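Local coordinates for Di-haem cytochrome c peroxidase family protein (Burkholderia thailandensis E264, PDB 6NX0), which binds two c-type hemes and probably acts as a peroxidase of the di-heme cytochrome c peroxidase family, passing electrons between its hemes, at residues 130-135 and 460-465; 374-379 and 453-458; 389-394 and 445-450. All coordinates share one frame; numbering follows the deposited sequence.

Contact 1 (130-135 and 460-465)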
loop_
_atom_site.group_PDB
_atom_site.type_symbol
_atom_site.label_atom_id
_atom_site.label_comp_id
_atom_site.label_asym_id
_atom_site.label_seq_id
_atom_site.Cartn_x
_atom_site.Cartn_y
_atom_site.Cartn_z
ATOM N N ARG A 130 11.247 -5.828 8.603
ATOM C CA ARG A 130 9.794 -5.883 8.776
ATOM C C ARG A 130 9.120 -5.780 7.409
ATOM O O ARG A 130 8.206 -4.979 7.199
ATOM C CB ARG A 130 9.298 -4.776 9.727
ATOM C CG ARG A 130 7.850 -4.949 10.263
ATOM C CD ARG A 130 7.378 -3.757 11.089
ATOM N NE ARG A 130 8.223 -3.583 12.258
ATOM C CZ ARG A 130 8.028 -4.159 13.430
ATOM N NH1 ARG A 130 8.888 -3.945 14.419
ATOM N NH2 ARG A 130 6.986 -4.943 13.641
ATOM N N ALA A 131 9.578 -6.595 6.451
ATOM C CA ALA A 131 8.969 -6.685 5.117
ATOM C C ALA A 131 8.914 -5.330 4.418
ATOM O O ALA A 131 8.016 -5.061 3.612
ATOM C CB ALA A 131 7.571 -7.300 5.185
ATOM N N PHE A 132 9.896 -4.476 4.712
ATOM C CA PHE A 132 9.974 -3.143 4.110
ATOM C C PHE A 132 8.721 -2.332 4.424
ATOM O O PHE A 132 8.312 -1.461 3.661
ATOM C CB PHE A 132 10.257 -3.239 2.606
ATOM C CG PHE A 132 11.613 -3.797 2.311
ATOM C CD1 PHE A 132 11.828 -5.168 2.232
ATOM C CD2 PHE A 132 12.698 -2.949 2.179
ATOM C CE1 PHE A 132 13.105 -5.690 1.994
ATOM C CE2 PHE A 132 13.962 -3.448 1.926
ATOM C CZ PHE A 132 14.172 -4.833 1.849
ATOM N N ALA A 133 8.149 -2.568 5.597
ATOM C CA ALA A 133 7.114 -1.762 6.209
ATOM C C ALA A 133 7.713 -0.992 7.377
ATOM O O ALA A 133 8.807 -1.319 7.843
ATOM C CB ALA A 133 5.975 -2.660 6.707
ATOM N N PRO A 134 7.041 0.032 7.890
ATOM C CA PRO A 134 7.709 0.873 8.886
ATOM C C PRO A 134 7.822 0.215 10.250
ATOM O O PRO A 134 6.885 -0.414 10.757
ATOM C CB PRO A 134 6.833 2.136 8.942
ATOM C CG PRO A 134 5.530 1.722 8.416
ATOM C CD PRO A 134 5.802 0.671 7.389
ATOM N N THR A 135 8.995 0.389 10.846
ATOM C CA THR A 135 9.179 0.243 12.278
ATOM C C THR A 135 9.115 1.662 12.840
ATOM O O THR A 135 9.985 2.493 12.554
ATOM C CB THR A 135 10.490 -0.471 12.594
ATOM O OG1 THR A 135 10.409 -1.814 12.098
ATOM C CG2 THR A 135 10.740 -0.487 14.069
ATOM N N ALA A 460 8.686 -15.906 5.451
ATOM C CA ALA A 460 9.365 -16.719 6.454
ATOM C C ALA A 460 10.314 -15.910 7.333
ATOM O O ALA A 460 10.432 -16.188 8.540
ATOM C CB ALA A 460 10.132 -17.842 5.762
ATOM N N ARG A 461 11.027 -14.945 6.741
ATOM C CA ARG A 461 11.995 -14.114 7.461
ATOM C C ARG A 461 11.375 -13.386 8.645
ATOM O O ARG A 461 12.090 -13.015 9.585
ATOM C CB ARG A 461 12.617 -13.083 6.493
ATOM C CG ARG A 461 13.600 -12.105 7.119
ATOM C CD ARG A 461 14.228 -11.249 6.029
ATOM N NE ARG A 461 15.119 -10.211 6.544
ATOM C CZ ARG A 461 15.677 -9.266 5.790
ATOM N NH1 ARG A 461 15.421 -9.209 4.490
ATOM N NH2 ARG A 461 16.487 -8.367 6.341
ATOM N N TYR A 462 10.068 -13.144 8.609
ATOM C CA TYR A 462 9.451 -12.186 9.519
ATOM C C TYR A 462 8.461 -12.791 10.501
ATOM O O TYR A 462 7.826 -12.031 11.242
ATOM C CB TYR A 462 8.729 -11.096 8.715
ATOM C CG TYR A 462 9.592 -10.500 7.637
ATOM C CD1 TYR A 462 10.719 -9.759 7.962
ATOM C CD2 TYR A 462 9.276 -10.664 6.299
ATOM C CE1 TYR A 462 11.509 -9.194 6.982
ATOM C CE2 TYR A 462 10.066 -10.099 5.305
ATOM C CZ TYR A 462 11.178 -9.374 5.661
ATOM O OH TYR A 462 11.959 -8.804 4.666
ATOM N N VAL A 463 8.307 -14.126 10.554
ATOM C CA VAL A 463 7.233 -14.706 11.369
ATOM C C VAL A 463 7.394 -14.372 12.839
ATOM O O VAL A 463 6.396 -14.251 13.558
ATOM C CB VAL A 463 7.125 -16.228 11.169
ATOM C CG1 VAL A 463 6.665 -16.547 9.753
ATOM C CG2 VAL A 463 8.434 -16.907 11.489
ATOM N N GLY A 464 8.633 -14.167 13.296
ATOM C CA GLY A 464 8.884 -13.835 14.695
ATOM C C GLY A 464 8.390 -12.469 15.122
ATOM O O GLY A 464 8.329 -12.196 16.325
ATOM N N LEU A 465 8.027 -11.606 14.177
ATOM C CA LEU A 465 7.497 -10.306 14.534
ATOM C C LEU A 465 5.989 -10.300 14.722
ATOM O O LEU A 465 5.439 -9.310 15.210
ATOM C CB LEU A 465 7.854 -9.266 13.460
ATOM C CG LEU A 465 9.339 -8.961 13.263
ATOM C CD1 LEU A 465 9.505 -7.903 12.168
ATOM C CD2 LEU A 465 9.950 -8.509 14.570
#
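One face of the Tyr462 ring covers the peptide that joins Arg130 to Ala131, which tilts its nitrogen toward the ring. Ala131 N sits over this face, offset toward the rim, 3.3 Å from Tyr462 CE1. The methyl of Ala131 adds a CH-pi contact, with Ala131 CB 4.1 Å from the centroid of the Tyr462 ring and 26° off its normal. The opposite face of the ring is covered by Arg461 CB from the same 3-10 segment.

The second apolar contact is made by Leu465. Its CD1 lies 3.9 Å from Arg130 CG and also sits over the centre of one guanidinium face. Arg130 reaches this place with CG anti to the backbone N (chi1 -165°) and a bend at chi3.

Most polar contacts hold each side in place. Tyr462 OH, hydrogen-bonded to Pro128 O, ties the tail to the residues just before 130-135. Arg130 NE gives a nearly straight bond, 2.8 Å and 176°, to Thr135 OG1 in the guanidinium plane. Its other two nitrogens go to backbone carbonyls, NH2 to Ile377 and NH1 to Ala475. Within the loop, Ala133 N bonds to Arg130 O. Phe132 O accepts the ND1 hydrogen of His126, the axial ligand of the first heme iron, and probably makes that histidine a somewhat stronger donor to iron.

The contact therefore joins the loop after the first heme's axial histidine to the C-terminal tail. The tyrosine face covers the Arg130-Ala131 peptide and the leucine methyl the guanidinium. Under Leu465, three directed bonds fix the rotation of this buried group.

Contact 2 (374-379 and 453-458). With HEC (heme c), chain C.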
loop_
_atom_site.group_PDB
_atom_site.type_symbol
_atom_site.label_atom_id
_atom_site.label_comp_id
_atom_site.label_asym_id
_atom_site.label_seq_id
_atom_site.Cartn_x
_atom_site.Cartn_y
_atom_site.Cartn_z
ATOM N N ASN A 374 2.189 -10.141 4.629
ATOM C CA ASN A 374 2.922 -9.608 5.780
ATOM C C ASN A 374 2.115 -8.632 6.615
ATOM O O ASN A 374 2.689 -7.915 7.447
ATOM C CB ASN A 374 4.251 -8.998 5.352
ATOM C CG ASN A 374 5.144 -10.036 4.759
ATOM O OD1 ASN A 374 5.597 -10.944 5.483
ATOM N ND2 ASN A 374 5.386 -9.952 3.461
ATOM N N VAL A 375 0.785 -8.641 6.487
ATOM C CA VAL A 375 -0.030 -7.701 7.266
ATOM C C VAL A 375 0.155 -7.909 8.760
ATOM O O VAL A 375 0.122 -6.948 9.538
ATOM C CB VAL A 375 -1.512 -7.802 6.835
ATOM C CG1 VAL A 375 -2.123 -9.138 7.230
ATOM C CG2 VAL A 375 -2.324 -6.602 7.383
ATOM N N ALA A 376 0.403 -9.153 9.194
ATOM C CA ALA A 376 0.382 -9.445 10.622
ATOM C C ALA A 376 1.616 -8.949 11.380
ATOM O O ALA A 376 1.655 -9.086 12.608
ATOM C CB ALA A 376 0.227 -10.954 10.820
ATOM N N ILE A 377 2.613 -8.367 10.704
ATOM C CA ILE A 377 3.792 -7.810 11.366
ATOM C C ILE A 377 3.759 -6.295 11.412
ATOM O O ILE A 377 4.697 -5.680 11.953
ATOM C CB ILE A 377 5.108 -8.292 10.717
ATOM C CG1 ILE A 377 5.322 -7.699 9.317
ATOM C CG2 ILE A 377 5.170 -9.812 10.676
ATOM C CD1 ILE A 377 6.626 -8.085 8.674
ATOM N N LYS A 378 2.709 -5.669 10.888
ATOM C CA LYS A 378 2.632 -4.215 10.907
ATOM C C LYS A 378 2.290 -3.710 12.303
ATOM O O LYS A 378 1.583 -4.361 13.072
ATOM C CB LYS A 378 1.582 -3.716 9.912
ATOM C CG LYS A 378 1.911 -4.014 8.468
ATOM C CD LYS A 378 0.702 -3.900 7.577
ATOM C CE LYS A 378 0.144 -2.487 7.493
ATOM N NZ LYS A 378 0.749 -1.723 6.373
ATOM N N GLU A 379 2.794 -2.522 12.620
ATOM C CA GLU A 379 2.522 -1.887 13.904
ATOM C C GLU A 379 1.234 -1.072 13.920
ATOM O O GLU A 379 0.698 -0.804 15.005
ATOM C CB GLU A 379 3.709 -1.003 14.309
ATOM C CG GLU A 379 4.965 -1.819 14.597
ATOM C CD GLU A 379 6.154 -0.973 14.972
ATOM O OE1 GLU A 379 6.228 0.194 14.552
ATOM O OE2 GLU A 379 7.028 -1.474 15.705
ATOM N N PHE A 453 -5.931 -16.963 9.494
ATOM C CA PHE A 453 -5.565 -17.097 8.100
ATOM C C PHE A 453 -4.612 -15.988 7.658
ATOM O O PHE A 453 -3.632 -16.254 6.969
ATOM C CB PHE A 453 -6.820 -17.110 7.233
ATOM C CG PHE A 453 -6.509 -17.010 5.797
ATOM C CD1 PHE A 453 -5.810 -18.010 5.156
ATOM C CD2 PHE A 453 -6.878 -15.880 5.069
ATOM C CE1 PHE A 453 -5.476 -17.894 3.819
ATOM C CE2 PHE A 453 -6.553 -15.758 3.734
ATOM C CZ PHE A 453 -5.849 -16.752 3.104
ATOM N N LEU A 454 -4.879 -14.734 8.037
ATOM C CA LEU A 454 -3.993 -13.652 7.593
ATOM C C LEU A 454 -2.572 -13.850 8.094
ATOM O O LEU A 454 -1.614 -13.420 7.444
ATOM C CB LEU A 454 -4.538 -12.306 8.050
ATOM C CG LEU A 454 -5.865 -11.913 7.373
ATOM C CD1 LEU A 454 -6.359 -10.575 7.946
ATOM C CD2 LEU A 454 -5.709 -11.863 5.849
ATOM N N ARG A 455 -2.413 -14.489 9.248
ATOM C CA ARG A 455 -1.072 -14.726 9.763
ATOM C C ARG A 455 -0.290 -15.734 8.919
ATOM O O ARG A 455 0.942 -15.756 8.987
ATOM C CB ARG A 455 -1.189 -15.175 11.228
ATOM C CG ARG A 455 -1.694 -14.103 12.170
ATOM C CD ARG A 455 -2.189 -14.700 13.519
ATOM N NE ARG A 455 -1.120 -15.435 14.202
ATOM C CZ ARG A 455 -0.199 -14.880 14.989
ATOM N NH1 ARG A 455 -0.206 -13.575 15.212
ATOM N NH2 ARG A 455 0.741 -15.651 15.546
ATOM N N THR A 456 -0.955 -16.541 8.085
ATOM C CA THR A 456 -0.235 -17.436 7.179
ATOM C C THR A 456 0.421 -16.709 6.009
ATOM O O THR A 456 1.188 -17.325 5.258
ATOM C CB THR A 456 -1.153 -18.538 6.608
ATOM O OG1 THR A 456 -2.019 -18.015 5.576
ATOM C CG2 THR A 456 -1.959 -19.236 7.709
ATOM N N LEU A 457 0.134 -15.421 5.829
ATOM C CA LEU A 457 0.662 -14.669 4.701
ATOM C C LEU A 457 1.977 -13.960 5.026
ATOM O O LEU A 457 2.460 -13.159 4.223
ATOM C CB LEU A 457 -0.367 -13.637 4.231
ATOM C CG LEU A 457 -1.801 -14.124 4.067
ATOM C CD1 LEU A 457 -2.687 -13.018 3.520
ATOM C CD2 LEU A 457 -1.844 -15.340 3.159
ATOM N N THR A 458 2.558 -14.226 6.182
ATOM C CA THR A 458 3.833 -13.629 6.553
ATOM C C THR A 458 4.999 -14.394 5.933
ATOM O O THR A 458 5.098 -15.618 6.068
ATOM C CB THR A 458 3.946 -13.630 8.069
ATOM O OG1 THR A 458 2.833 -12.919 8.618
ATOM C CG2 THR A 458 5.239 -13.011 8.524
HETATM FE FE HEC C . -9.960 -4.957 3.322
HETATM C CHA HEC C . -7.607 -2.589 4.101
HETATM C CHB HEC C . -8.651 -7.056 5.703
HETATM C CHC HEC C . -12.672 -7.035 3.024
HETATM C CHD HEC C . -11.082 -3.088 0.696
HETATM N NA HEC C . -8.391 -4.864 4.605
HETATM C C1A HEC C . -7.518 -3.799 4.723
HETATM C C2A HEC C . -6.631 -4.099 5.816
HETATM C C3A HEC C . -6.853 -5.366 6.184
HETATM C C4A HEC C . -7.973 -5.876 5.434
HETATM C CMA HEC C . -6.224 -6.114 7.357
HETATM C CAA HEC C . -5.459 -3.202 6.277
HETATM C CBA HEC C . -4.189 -3.516 5.505
HETATM C CGA HEC C . -3.017 -2.609 5.794
HETATM O O1A HEC C . -2.012 -2.756 5.033
HETATM O O2A HEC C . -3.153 -1.592 6.531
HETATM N NB HEC C . -10.542 -6.701 4.154
HETATM C C1B HEC C . -9.813 -7.437 5.092
HETATM C C2B HEC C . -10.569 -8.631 5.418
HETATM C C3B HEC C . -11.716 -8.611 4.741
HETATM C C4B HEC C . -11.692 -7.421 3.901
HETATM C CMB HEC C . -10.052 -9.746 6.364
HETATM C CAB HEC C . -12.920 -9.583 4.829
HETATM C CBB HEC C . -13.489 -9.611 6.265
HETATM N NC HEC C . -11.523 -5.092 2.053
HETATM C C1C HEC C . -12.570 -5.988 2.150
HETATM C C2C HEC C . -13.513 -5.666 1.115
HETATM C C3C HEC C . -13.030 -4.638 0.406
HETATM C C4C HEC C . -11.783 -4.226 1.004
HETATM C CMC HEC C . -14.784 -6.513 0.885
HETATM C CAC HEC C . -13.557 -4.109 -0.938
HETATM C CBC HEC C . -14.979 -3.551 -0.715
HETATM N ND HEC C . -9.395 -3.197 2.520
HETATM C C1D HEC C . -10.028 -2.598 1.426
HETATM C C2D HEC C . -9.521 -1.264 1.296
HETATM C C3D HEC C . -8.534 -1.067 2.379
HETATM C C4D HEC C . -8.462 -2.324 3.074
HETATM C CMD HEC C . -9.910 -0.215 0.258
HETATM C CAD HEC C . -7.746 0.213 2.685
HETATM C CBD HEC C . -8.614 1.100 3.555
HETATM C CGD HEC C . -7.801 2.188 4.209
HETATM O O1D HEC C . -6.549 2.123 4.153
HETATM O O2D HEC C . -8.418 3.021 4.936
HETATM O O HOH W 1 0.607 -11.631 7.454
#
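Leu454 meets Val375 first, with Leu454 CB 4.1 Å from Val375 CG1. Leu454 CD1 runs on to a methyl of the second heme, CMB. With Val375 chi1 at 68°, CG1 lies between the backbone N and the carbonyl carbon, which leaves Val375 CG2 anti to the N and 3.9 Å from HEC CMA. Two branched side chains thus pack on the same porphyrin. The carbonyl of Leu454 accepts from a water, which in turn accepts from Ala376 N and is also hydrogen-bonded to Thr458 OG1. This water bridges the two segments.

Arg455 offers only its aliphatic part here, with Arg455 CG 3.9 Å from Ala376 CB. Its guanidinium turns elsewhere, and NH1 bonds to Pro467 O. Thr456 folds back on its own helix, where its OG1 and N both donate to Phe453 O.

Leu457 supplies the direct bond. Asn374 N donates to Leu457 O at 3.1 Å, coming from above the carbonyl plane. Thr458 then packs its CG2 on Ile377 CG2 at 3.9 Å. Thr458 CA lies 3.4 Å from Asn374 OD1, which itself accepts from Asp459 N. A type I turn from Arg455 to Thr458 leads the chain on, beside the 374-379 loop.

Farther along 374-379, Lys378 bends at chi3 and chi4 to bring NZ to heme propionate oxygen O1A, a weak bond of 3.2 Å. Val375 and Lys378, with Leu454 nearby, line one side of the second heme's pocket, within the C-terminal cytochrome c domain.

Contact 3 (389-394 and 445-450)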
loop_
_atom_site.group_PDB
_atom_site.type_symbol
_atom_site.label_atom_id
_atom_site.label_comp_id
_atom_site.label_asym_id
_atom_site.label_seq_id
_atom_site.Cartn_x
_atom_site.Cartn_y
_atom_site.Cartn_z
ATOM N N THR A 389 -4.067 -3.094 16.180
ATOM C CA THR A 389 -4.035 -4.547 16.151
ATOM C C THR A 389 -4.723 -5.051 14.900
ATOM O O THR A 389 -5.706 -4.465 14.443
ATOM C CB THR A 389 -4.727 -5.202 17.347
ATOM O OG1 THR A 389 -6.133 -4.985 17.254
ATOM C CG2 THR A 389 -4.200 -4.644 18.680
ATOM N N LEU A 390 -4.196 -6.147 14.365
ATOM C CA LEU A 390 -4.780 -6.761 13.186
ATOM C C LEU A 390 -6.209 -7.202 13.455
ATOM O O LEU A 390 -7.084 -7.063 12.594
ATOM C CB LEU A 390 -3.927 -7.944 12.745
ATOM C CG LEU A 390 -4.480 -8.754 11.565
ATOM C CD1 LEU A 390 -4.684 -7.836 10.325
ATOM C CD2 LEU A 390 -3.593 -9.921 11.239
ATOM N N ARG A 391 -6.484 -7.721 14.659
ATOM C CA ARG A 391 -7.841 -8.184 14.928
ATOM C C ARG A 391 -8.849 -7.045 14.840
ATOM O O ARG A 391 -9.967 -7.251 14.353
ATOM C CB ARG A 391 -7.934 -8.880 16.284
ATOM C CG ARG A 391 -9.281 -9.644 16.407
ATOM C CD ARG A 391 -9.558 -10.200 17.775
ATOM N NE ARG A 391 -10.765 -11.036 17.731
ATOM C CZ ARG A 391 -12.008 -10.557 17.776
ATOM N NH1 ARG A 391 -13.039 -11.404 17.722
ATOM N NH2 ARG A 391 -12.237 -9.252 17.879
ATOM N N ASP A 392 -8.477 -5.836 15.278
ATOM C CA ASP A 392 -9.396 -4.706 15.191
ATOM C C ASP A 392 -9.677 -4.347 13.739
ATOM O O ASP A 392 -10.815 -4.021 13.389
ATOM C CB ASP A 392 -8.838 -3.483 15.937
ATOM C CG ASP A 392 -9.101 -3.520 17.431
ATOM O OD1 ASP A 392 -9.767 -4.461 17.923
ATOM O OD2 ASP A 392 -8.627 -2.595 18.115
ATOM N N ALA A 393 -8.655 -4.422 12.882
ATOM C CA ALA A 393 -8.844 -4.148 11.457
ATOM C C ALA A 393 -9.840 -5.111 10.838
ATOM O O ALA A 393 -10.657 -4.705 10.004
ATOM C CB ALA A 393 -7.517 -4.222 10.716
ATOM N N VAL A 394 -9.777 -6.391 11.225
ATOM C CA VAL A 394 -10.711 -7.382 10.699
ATOM C C VAL A 394 -12.099 -7.193 11.309
ATOM O O VAL A 394 -13.123 -7.228 10.606
ATOM C CB VAL A 394 -10.159 -8.794 10.967
ATOM C CG1 VAL A 394 -11.172 -9.874 10.561
ATOM C CG2 VAL A 394 -8.830 -9.009 10.260
ATOM N N ALA A 445 -15.715 -15.763 16.813
ATOM C CA ALA A 445 -14.853 -16.877 16.430
ATOM C C ALA A 445 -14.478 -16.809 14.950
ATOM O O ALA A 445 -13.351 -17.146 14.564
ATOM C CB ALA A 445 -15.552 -18.208 16.746
ATOM N N ASP A 446 -15.428 -16.404 14.099
ATOM C CA ASP A 446 -15.123 -16.189 12.690
ATOM C C ASP A 446 -14.008 -15.160 12.528
ATOM O O ASP A 446 -13.092 -15.346 11.724
ATOM C CB ASP A 446 -16.352 -15.681 11.933
ATOM C CG ASP A 446 -17.456 -16.726 11.778
ATOM O OD1 ASP A 446 -17.174 -17.938 11.885
ATOM O OD2 ASP A 446 -18.610 -16.317 11.519
ATOM N N VAL A 447 -14.095 -14.062 13.273
ATOM C CA VAL A 447 -13.063 -13.026 13.191
ATOM C C VAL A 447 -11.721 -13.596 13.614
ATOM O O VAL A 447 -10.693 -13.356 12.961
ATOM C CB VAL A 447 -13.478 -11.821 14.047
ATOM C CG1 VAL A 447 -12.325 -10.823 14.184
ATOM C CG2 VAL A 447 -14.687 -11.140 13.440
ATOM N N ASP A 448 -11.700 -14.363 14.718
ATOM C CA ASP A 448 -10.460 -15.008 15.146
ATOM C C ASP A 448 -9.874 -15.890 14.038
ATOM O O ASP A 448 -8.655 -15.932 13.828
ATOM C CB ASP A 448 -10.695 -15.863 16.395
ATOM C CG ASP A 448 -11.211 -15.073 17.612
ATOM O OD1 ASP A 448 -11.104 -13.831 17.688
ATOM O OD2 ASP A 448 -11.737 -15.738 18.538
ATOM N N ASP A 449 -10.730 -16.648 13.339
ATOM C CA ASP A 449 -10.256 -17.541 12.294
ATOM C C ASP A 449 -9.691 -16.773 11.100
ATOM O O ASP A 449 -8.681 -17.186 10.521
ATOM C CB ASP A 449 -11.391 -18.464 11.862
ATOM C CG ASP A 449 -11.793 -19.468 12.945
ATOM O OD1 ASP A 449 -11.070 -19.599 13.962
ATOM O OD2 ASP A 449 -12.854 -20.128 12.768
ATOM N N LEU A 450 -10.324 -15.647 10.734
ATOM C CA LEU A 450 -9.786 -14.789 9.682
ATOM C C LEU A 450 -8.402 -14.264 10.048
ATOM O O LEU A 450 -7.490 -14.283 9.212
ATOM C CB LEU A 450 -10.740 -13.632 9.413
ATOM C CG LEU A 450 -11.969 -13.972 8.554
ATOM C CD1 LEU A 450 -13.033 -12.881 8.670
ATOM C CD2 LEU A 450 -11.576 -14.183 7.129
#
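Arg391 and Val394, one helical turn apart on helix 390-399, pack against Val447, Asp448 and Leu450 of helix 444-455. This is a helix-helix pair of the C-terminal cytochrome c domain. The axes of 390-394 and 445-450 approach to 9.6 Å, and their directions are 122° apart.

The tight part is apolar and buried. Val394 CG1 lies 3.9 Å from Val447 CG1, and the two valines lie alongside each other, pointing opposite ways. The same methyl of Val394 also reaches Leu450 CB at 4.0 Å. Val394 CG1 stands anti to the backbone N (chi1 174°), which points it across the gap between the helices. Leu450 continues toward the second heme and the Cys301 that binds it, and Val394 lies near Tyr397, an axial ligand of that heme's iron.

The outer side is polar and partly exposed. Here Arg391 extends straight from CG to NE and crosses Val447 at about a right angle. Val447 CG1 sits over the centre of one guanidinium face, 3.6 Å from Arg391 CZ. The guanidinium has a second anionic partner, as its NH1 also makes a salt bridge with Asp444.

The grip on Asp448 is side-on, with two nitrogens on one oxygen. Arg391 NE donates to Asp448 OD1 at 2.8 Å, nearly along the C-O axis. Arg391 NH1 reaches the same Asp448 OD1 at 3.1 Å, from above a carboxylate plane turned 63° from the guanidinium.

How the contacts relate
The three contacts are nested along the chain: 389-394 with 445-450 lies inside the loop closed by contact 2, which lies inside the loop closed by contact 1. Contacts 2 and 3 share helix 444-455, and their centres are about 11 Å apart. They meet where Leu454 packs on Leu390 and Val394, beside the second heme. Contact 1 has its centre about 9 Å from that of contact 2 and joins it through Arg130 and Ile377. Contacts 1 and 3 do not touch, and their centres are about 20 Å apart. The row thus leads from the first heme's loop to the second heme's helices, tying the two heme regions together.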